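Long-range contacts in butyryl-CoA dehydrogenase (Marinomonas mediterranea, PDB 6CXT), which belongs to the acyl-CoA dehydrogenase family of flavoproteins and binds flavin-adenine dinucleotide between its subunits: residues N259-Y264 against R336-L341; A286-R291 against V328-D333. One frame throughout, in Å; residues are numbered along the deposited sequence.

Contact 1 (N259-Y264 against R336-L341). With FAD (flavin-adenine dinucleotide), chain D.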
loop_
_atom_site.group_PDB
_atom_site.type_symbol
_atom_site.label_atom_id
_atom_site.label_comp_id
_atom_site.label_asym_id
_atom_site.label_seq_id
_atom_site.Cartn_x
_atom_site.Cartn_y
_atom_site.Cartn_z
ATOM N N ASN B 259 3.555 -8.174 20.608
ATOM C CA ASN B 259 4.063 -9.177 21.585
ATOM C C ASN B 259 3.509 -10.540 21.332
ATOM O O ASN B 259 4.267 -11.536 21.315
ATOM C CB ASN B 259 3.737 -8.754 23.020
ATOM C CG ASN B 259 4.540 -7.585 23.466
ATOM O OD1 ASN B 259 5.487 -7.174 22.815
ATOM N ND2 ASN B 259 4.119 -6.978 24.553
ATOM N N GLN B 260 2.194 -10.626 21.114
ATOM C CA GLN B 260 1.561 -11.903 20.746
ATOM C C GLN B 260 2.099 -12.486 19.421
ATOM O O GLN B 260 2.383 -13.681 19.339
ATOM C CB GLN B 260 0.013 -11.815 20.668
ATOM C CG GLN B 260 -0.598 -11.622 22.048
ATOM C CD GLN B 260 -2.068 -11.231 22.006
ATOM O OE1 GLN B 260 -2.624 -10.893 20.952
ATOM N NE2 GLN B 260 -2.679 -11.211 23.170
ATOM N N CYS B 261 2.224 -11.675 18.372
ATOM C CA CYS B 261 2.780 -12.188 17.109
ATOM C C CYS B 261 4.255 -12.688 17.265
ATOM O O CYS B 261 4.604 -13.646 16.605
ATOM C CB CYS B 261 2.755 -11.094 16.006
ATOM S SG CYS B 261 1.011 -10.911 15.516
ATOM N N ILE B 262 5.058 -12.009 18.063
ATOM C CA ILE B 262 6.494 -12.379 18.195
ATOM C C ILE B 262 6.543 -13.738 18.903
ATOM O O ILE B 262 7.166 -14.687 18.412
ATOM C CB ILE B 262 7.281 -11.303 18.950
ATOM C CG1 ILE B 262 7.391 -10.009 18.071
ATOM C CG2 ILE B 262 8.677 -11.820 19.333
ATOM C CD1 ILE B 262 7.910 -8.827 18.876
ATOM N N GLU B 263 5.785 -13.830 19.992
ATOM C CA GLU B 263 5.701 -15.105 20.761
ATOM C C GLU B 263 5.223 -16.244 19.897
ATOM O O GLU B 263 5.846 -17.337 19.841
ATOM C CB GLU B 263 4.862 -14.906 22.045
ATOM C CG GLU B 263 4.561 -16.178 22.872
ATOM C CD GLU B 263 5.805 -16.864 23.465
ATOM O OE1 GLU B 263 5.689 -18.054 23.872
ATOM O OE2 GLU B 263 6.903 -16.244 23.536
ATOM N N TYR B 264 4.155 -15.995 19.142
ATOM C CA TYR B 264 3.608 -17.031 18.314
ATOM C C TYR B 264 4.565 -17.422 17.189
ATOM O O TYR B 264 4.727 -18.598 16.888
ATOM C CB TYR B 264 2.257 -16.561 17.715
ATOM C CG TYR B 264 1.497 -17.702 17.104
ATOM C CD1 TYR B 264 0.919 -18.728 17.945
ATOM C CD2 TYR B 264 1.419 -17.844 15.744
ATOM C CE1 TYR B 264 0.262 -19.804 17.384
ATOM C CE2 TYR B 264 0.738 -18.938 15.163
ATOM C CZ TYR B 264 0.171 -19.906 16.026
ATOM O OH TYR B 264 -0.529 -20.964 15.522
ATOM N N ARG B 336 -3.220 -12.776 10.135
ATOM C CA ARG B 336 -2.368 -13.429 9.192
ATOM C C ARG B 336 -1.263 -14.293 9.853
ATOM O O ARG B 336 -1.042 -15.373 9.458
ATOM C CB ARG B 336 -1.748 -12.413 8.252
ATOM C CG ARG B 336 -2.687 -11.675 7.326
ATOM C CD ARG B 336 -1.855 -10.847 6.398
ATOM N NE ARG B 336 -2.528 -9.876 5.569
ATOM C CZ ARG B 336 -3.109 -10.134 4.418
ATOM N NH1 ARG B 336 -3.223 -11.354 3.990
ATOM N NH2 ARG B 336 -3.622 -9.158 3.728
ATOM N N VAL B 337 -0.634 -13.750 10.864
ATOM C CA VAL B 337 0.503 -14.375 11.546
ATOM C C VAL B 337 -0.034 -15.629 12.264
ATOM O O VAL B 337 0.631 -16.681 12.255
ATOM C CB VAL B 337 1.180 -13.431 12.588
ATOM C CG1 VAL B 337 2.112 -14.198 13.572
ATOM C CG2 VAL B 337 1.931 -12.301 11.898
ATOM N N HIS B 338 -1.219 -15.530 12.863
ATOM C CA HIS B 338 -1.745 -16.621 13.686
ATOM C C HIS B 338 -2.453 -17.695 12.847
ATOM O O HIS B 338 -2.787 -18.752 13.389
ATOM C CB HIS B 338 -2.711 -16.056 14.740
ATOM C CG HIS B 338 -2.012 -15.449 15.900
ATOM N ND1 HIS B 338 -1.483 -14.171 15.870
ATOM C CD2 HIS B 338 -1.693 -15.962 17.114
ATOM C CE1 HIS B 338 -0.918 -13.908 17.037
ATOM N NE2 HIS B 338 -1.033 -14.978 17.809
ATOM N N GLY B 339 -2.748 -17.413 11.570
ATOM C CA GLY B 339 -3.441 -18.381 10.663
ATOM C C GLY B 339 -4.874 -18.666 11.125
ATOM O O GLY B 339 -5.535 -17.776 11.701
ATOM N N ALA B 340 -5.356 -19.920 10.987
ATOM C CA ALA B 340 -6.753 -20.275 11.416
ATOM C C ALA B 340 -6.983 -19.993 12.843
ATOM O O ALA B 340 -8.097 -19.498 13.261
ATOM C CB ALA B 340 -7.090 -21.751 11.096
ATOM N N LEU B 341 -5.946 -20.208 13.654
ATOM C CA LEU B 341 -6.104 -19.923 15.075
ATOM C C LEU B 341 -6.485 -18.437 15.344
ATOM O O LEU B 341 -7.248 -18.114 16.306
ATOM C CB LEU B 341 -4.849 -20.359 15.861
ATOM C CG LEU B 341 -4.859 -20.066 17.361
ATOM C CD1 LEU B 341 -5.930 -20.911 18.063
ATOM C CD2 LEU B 341 -3.491 -20.341 17.979
HETATM P PA FAD D . 0.273 -21.754 9.832
HETATM O O1A FAD D . 0.533 -22.701 8.676
HETATM O O2A FAD D . 0.698 -22.006 11.269
HETATM O O5B FAD D . 0.764 -20.276 9.362
HETATM C C5B FAD D . 0.861 -19.163 10.281
HETATM C C4B FAD D . 1.551 -18.040 9.480
HETATM O O4B FAD D . 2.845 -18.497 9.011
HETATM C C3B FAD D . 0.732 -17.658 8.252
HETATM O O3B FAD D . 0.971 -16.254 8.091
HETATM C C2B FAD D . 1.464 -18.402 7.113
HETATM O O2B FAD D . 1.240 -17.833 5.799
HETATM C C1B FAD D . 2.943 -18.359 7.604
HETATM N N9A FAD D . 3.698 -19.438 6.933
HETATM C C8A FAD D . 3.608 -20.776 7.161
HETATM N N7A FAD D . 4.394 -21.459 6.256
HETATM C C5A FAD D . 4.974 -20.543 5.429
HETATM C C6A FAD D . 5.913 -20.545 4.278
HETATM N N6A FAD D . 6.409 -21.718 3.746
HETATM N N1A FAD D . 6.242 -19.334 3.734
HETATM C C2A FAD D . 5.756 -18.134 4.203
HETATM N N3A FAD D . 4.918 -18.079 5.263
HETATM C C4A FAD D . 4.498 -19.211 5.893
HETATM N N1 FAD D . -8.373 -27.116 6.615
HETATM C C2 FAD D . -8.885 -28.318 6.164
HETATM O O2 FAD D . -8.086 -29.294 6.161
HETATM N N3 FAD D . -10.175 -28.486 5.753
HETATM C C4 FAD D . -11.062 -27.473 5.822
HETATM O O4 FAD D . -12.224 -27.650 5.454
HETATM C C4X FAD D . -10.588 -26.134 6.315
HETATM N N5 FAD D . -11.406 -25.067 6.447
HETATM C C5X FAD D . -10.992 -23.874 6.959
HETATM C C6 FAD D . -11.938 -22.820 7.063
HETATM C C7 FAD D . -11.533 -21.584 7.609
HETATM C C7M FAD D . -12.554 -20.483 7.751
HETATM C C8 FAD D . -10.144 -21.386 8.057
HETATM C C8M FAD D . -9.708 -20.074 8.618
HETATM C C9 FAD D . -9.190 -22.417 7.926
HETATM C C9A FAD D . -9.588 -23.659 7.380
HETATM N N10 FAD D . -8.677 -24.756 7.253
HETATM C C10 FAD D . -9.166 -26.002 6.726
HETATM C "C1'" FAD D . -7.289 -24.649 7.677
HETATM C "C2'" FAD D . -6.513 -23.787 6.653
HETATM O "O2'" FAD D . -6.294 -24.444 5.392
HETATM C "C3'" FAD D . -5.235 -23.299 7.315
HETATM O "O3'" FAD D . -5.641 -22.398 8.367
HETATM C "C4'" FAD D . -4.131 -22.709 6.420
HETATM O "O4'" FAD D . -3.561 -23.752 5.566
HETATM C "C5'" FAD D . -3.000 -22.100 7.261
HETATM O "O5'" FAD D . -2.587 -23.079 8.223
HETATM P P FAD D . -2.457 -22.658 9.733
HETATM O O1P FAD D . -1.944 -23.845 10.554
HETATM O O2P FAD D . -3.721 -22.019 10.276
HETATM O O3P FAD D . -1.324 -21.526 9.828
HETATM O O HOH W 1 -1.034 -20.951 13.089
#
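The phenol ring of Tyr-264 lies over one face of the His-338 imidazole in an offset stack, the ring centroids 4.5 Å apart and the planes 22° from parallel. The overlap is near the rims: His-338 CD2 sits 3.6 Å from Tyr-264 CG, under the root of the phenol ring. At the imidazole edge comes Cys-261 SG, 3.9 Å from His-338 CE1, while the edge of the tyrosine ring meets the carbonyl oxygen of Val-337. Tyr-264 carries its CG anti to the backbone N (chi1 -167°), which sends the ring out from helix 248-267 across the last turn of helix 313-338. His-338 ND1 is bonded to Ser-334 O one turn back, and this fixes the rotation of the imidazole. Cys-261, small and apolar enough for a buried place, also packs its sulfur on Val-337 CB, and Leu-341 CD2 touches the tyrosine obliquely.

Both helices belong to the C-terminal helical domain of the acyl-CoA dehydrogenase fold, and here the end of helix 313-338 receives FAD. Gly-339, suited to its positive phi, leaves the helix right beside the diphosphate. Ala-340 N then donates to FAD O2P (2.8 Å), and Arg-336 O accepts from the ribose hydroxyl O3B at 2.6 Å. In the plane of the tyrosine ring, a water 2.5 Å from Tyr-264 OH also lies within bonding distance of His-338 O and FAD O2A.

Contact 2 (A286-R291 against V328-D333)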
loop_
_atom_site.group_PDB
_atom_site.type_symbol
_atom_site.label_atom_id
_atom_site.label_comp_id
_atom_site.label_asym_id
_atom_site.label_seq_id
_atom_site.Cartn_x
_atom_site.Cartn_y
_atom_site.Cartn_z
ATOM N N ALA B 286 8.071 -7.144 11.450
ATOM C CA ALA B 286 8.957 -5.995 11.513
ATOM C C ALA B 286 8.157 -4.692 11.196
ATOM O O ALA B 286 8.280 -3.694 11.873
ATOM C CB ALA B 286 10.093 -6.140 10.510
ATOM N N ASP B 287 7.308 -4.768 10.188
ATOM C CA ASP B 287 6.506 -3.589 9.816
ATOM C C ASP B 287 5.465 -3.257 10.870
ATOM O O ASP B 287 5.158 -2.079 11.049
ATOM C CB ASP B 287 5.822 -3.787 8.462
ATOM C CG ASP B 287 6.772 -3.705 7.278
ATOM O OD1 ASP B 287 7.883 -3.114 7.372
ATOM O OD2 ASP B 287 6.415 -4.306 6.210
ATOM N N MET B 288 4.918 -4.246 11.583
ATOM C CA MET B 288 4.055 -3.923 12.738
ATOM C C MET B 288 4.877 -3.146 13.767
ATOM O O MET B 288 4.396 -2.170 14.370
ATOM C CB MET B 288 3.512 -5.218 13.386
ATOM C CG MET B 288 2.577 -6.025 12.505
ATOM S SD MET B 288 2.184 -7.655 13.244
ATOM C CE MET B 288 1.203 -7.104 14.640
ATOM N N GLY B 289 6.130 -3.561 13.984
ATOM C CA GLY B 289 6.976 -2.851 14.984
ATOM C C GLY B 289 7.275 -1.414 14.523
ATOM O O GLY B 289 7.242 -0.457 15.316
ATOM N N VAL B 290 7.553 -1.273 13.239
ATOM C CA VAL B 290 7.833 0.060 12.671
ATOM C C VAL B 290 6.600 0.999 12.836
ATOM O O VAL B 290 6.713 2.135 13.357
ATOM C CB VAL B 290 8.236 -0.034 11.194
ATOM C CG1 VAL B 290 8.382 1.390 10.575
ATOM C CG2 VAL B 290 9.555 -0.850 11.055
ATOM N N ARG B 291 5.463 0.514 12.372
ATOM C CA ARG B 291 4.253 1.335 12.422
ATOM C C ARG B 291 3.865 1.670 13.877
ATOM O O ARG B 291 3.389 2.772 14.138
ATOM C CB ARG B 291 3.105 0.625 11.691
ATOM C CG ARG B 291 3.334 0.614 10.157
ATOM C CD ARG B 291 2.048 0.066 9.464
ATOM N NE ARG B 291 1.561 -1.193 10.117
ATOM C CZ ARG B 291 1.714 -2.439 9.632
ATOM N NH1 ARG B 291 2.371 -2.641 8.499
ATOM N NH2 ARG B 291 1.221 -3.483 10.329
ATOM N N VAL B 328 -5.695 -0.842 12.465
ATOM C CA VAL B 328 -6.375 -1.709 11.483
ATOM C C VAL B 328 -5.336 -2.692 10.859
ATOM O O VAL B 328 -5.589 -3.900 10.746
ATOM C CB VAL B 328 -7.030 -0.826 10.349
ATOM C CG1 VAL B 328 -7.455 -1.678 9.139
ATOM C CG2 VAL B 328 -8.285 -0.108 10.909
ATOM N N GLN B 329 -4.172 -2.189 10.495
ATOM C CA GLN B 329 -3.164 -3.053 9.880
ATOM C C GLN B 329 -2.686 -4.112 10.890
ATOM O O GLN B 329 -2.469 -5.261 10.517
ATOM C CB GLN B 329 -1.996 -2.222 9.366
ATOM C CG GLN B 329 -2.379 -1.216 8.271
ATOM C CD GLN B 329 -1.241 -0.299 7.924
ATOM O OE1 GLN B 329 -1.002 0.708 8.619
ATOM N NE2 GLN B 329 -0.537 -0.604 6.851
ATOM N N SER B 330 -2.518 -3.690 12.139
ATOM C CA SER B 330 -2.107 -4.595 13.218
ATOM C C SER B 330 -3.133 -5.751 13.396
ATOM O O SER B 330 -2.772 -6.938 13.495
ATOM C CB SER B 330 -1.979 -3.801 14.537
ATOM O OG SER B 330 -1.531 -4.698 15.585
ATOM N N GLY B 331 -4.440 -5.395 13.420
ATOM C CA GLY B 331 -5.497 -6.393 13.535
ATOM C C GLY B 331 -5.450 -7.389 12.361
ATOM O O GLY B 331 -5.616 -8.598 12.565
ATOM N N ILE B 332 -5.282 -6.899 11.139
ATOM C CA ILE B 332 -5.228 -7.792 10.015
ATOM C C ILE B 332 -3.938 -8.662 10.076
ATOM O O ILE B 332 -3.983 -9.888 9.919
ATOM C CB ILE B 332 -5.257 -7.003 8.693
ATOM C CG1 ILE B 332 -6.657 -6.325 8.517
ATOM C CG2 ILE B 332 -4.934 -7.918 7.493
ATOM C CD1 ILE B 332 -6.545 -5.172 7.512
ATOM N N ASP B 333 -2.825 -8.021 10.330
ATOM C CA ASP B 333 -1.530 -8.758 10.317
ATOM C C ASP B 333 -1.462 -9.837 11.464
ATOM O O ASP B 333 -0.938 -10.952 11.256
ATOM C CB ASP B 333 -0.367 -7.763 10.438
ATOM C CG ASP B 333 -0.087 -7.053 9.134
ATOM O OD1 ASP B 333 -0.508 -7.525 8.092
ATOM O OD2 ASP B 333 0.666 -6.084 9.133
HETATM O O HOH W 2 2.987 -5.693 8.454
#
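Segment 286-291 is taken from the first half of helix 279-306 and 328-333 from the C-terminal half of helix 313-338; the two run nearly antiparallel, at 159° between their N-to-C directions. The axes of the two segments come no closer than 10.4 Å, a spacing that long side chains bridge. The backbones are nearest at Met-288 and Ser-330.

Arg-291 spans the gap. Its chain bends at chi3, folding the guanidinium back over its own helix, so that one face lies over Asp-287 O; in the conformer modelled here, Gln-329 CB lies over the opposite face, toward its rim. Between these neighbours, the group turns an edge to Asp-333: NH2 donates to Asp-333 OD2 at 2.9 Å with an N-H...O angle of 153°, forming a salt bridge. OD2 is met on its anti side, by a donor tilted out of the carboxylate plane, and the guanidinium and carboxylate planes stand 47° apart. The other carboxylate oxygen, OD1, forms a salt bridge with Arg-284, one of the charges that would be expected to keep this buried aspartate ionised.

Beside the ion pair, Met-288 packs between Asp-333 and helix 248-267, on Leu-258 and Cys-261. Its flexible, apolar chain slides past Asp-333 in the opposite direction, with SD 3.8 Å from Asp-333 CB. The bend at its end carries CE to 3.8 Å from Ser-330 OG, a hydroxyl whose hydrogen bond is with Asp-257 of helix 248-267. Ser-330 is compact enough to sit where the helices draw together. Asp-287 OD1 forms a salt bridge with Arg-370 of a third subunit. Such antiparallel packing of long helices, here with an arginine-aspartate bridge between them, is characteristic of the C-terminal helical bundle of the acyl-CoA dehydrogenase fold.

Overall arrangement
From the N terminus, the chain passes through the N-terminal helices and the middle strands before reaching helix 248-267, the first partner in contact 1. It then turns through the short hairpin 269-274 into helix 279-306, which supplies the first half of contact 2, and returns along helix 313-338. There contact 2 closes the inner loop at 328-333; contact 1 closes the outer one at 336-341, so the two are nested. Their centres are 12 Å apart, and Cys-261 SG packs against Met-288 CE at 3.9 Å. Helix 313-338 is shared, joining helix 279-306 through its C-terminal half and helix 248-267 through its last turn, where FAD binds beside a second subunit.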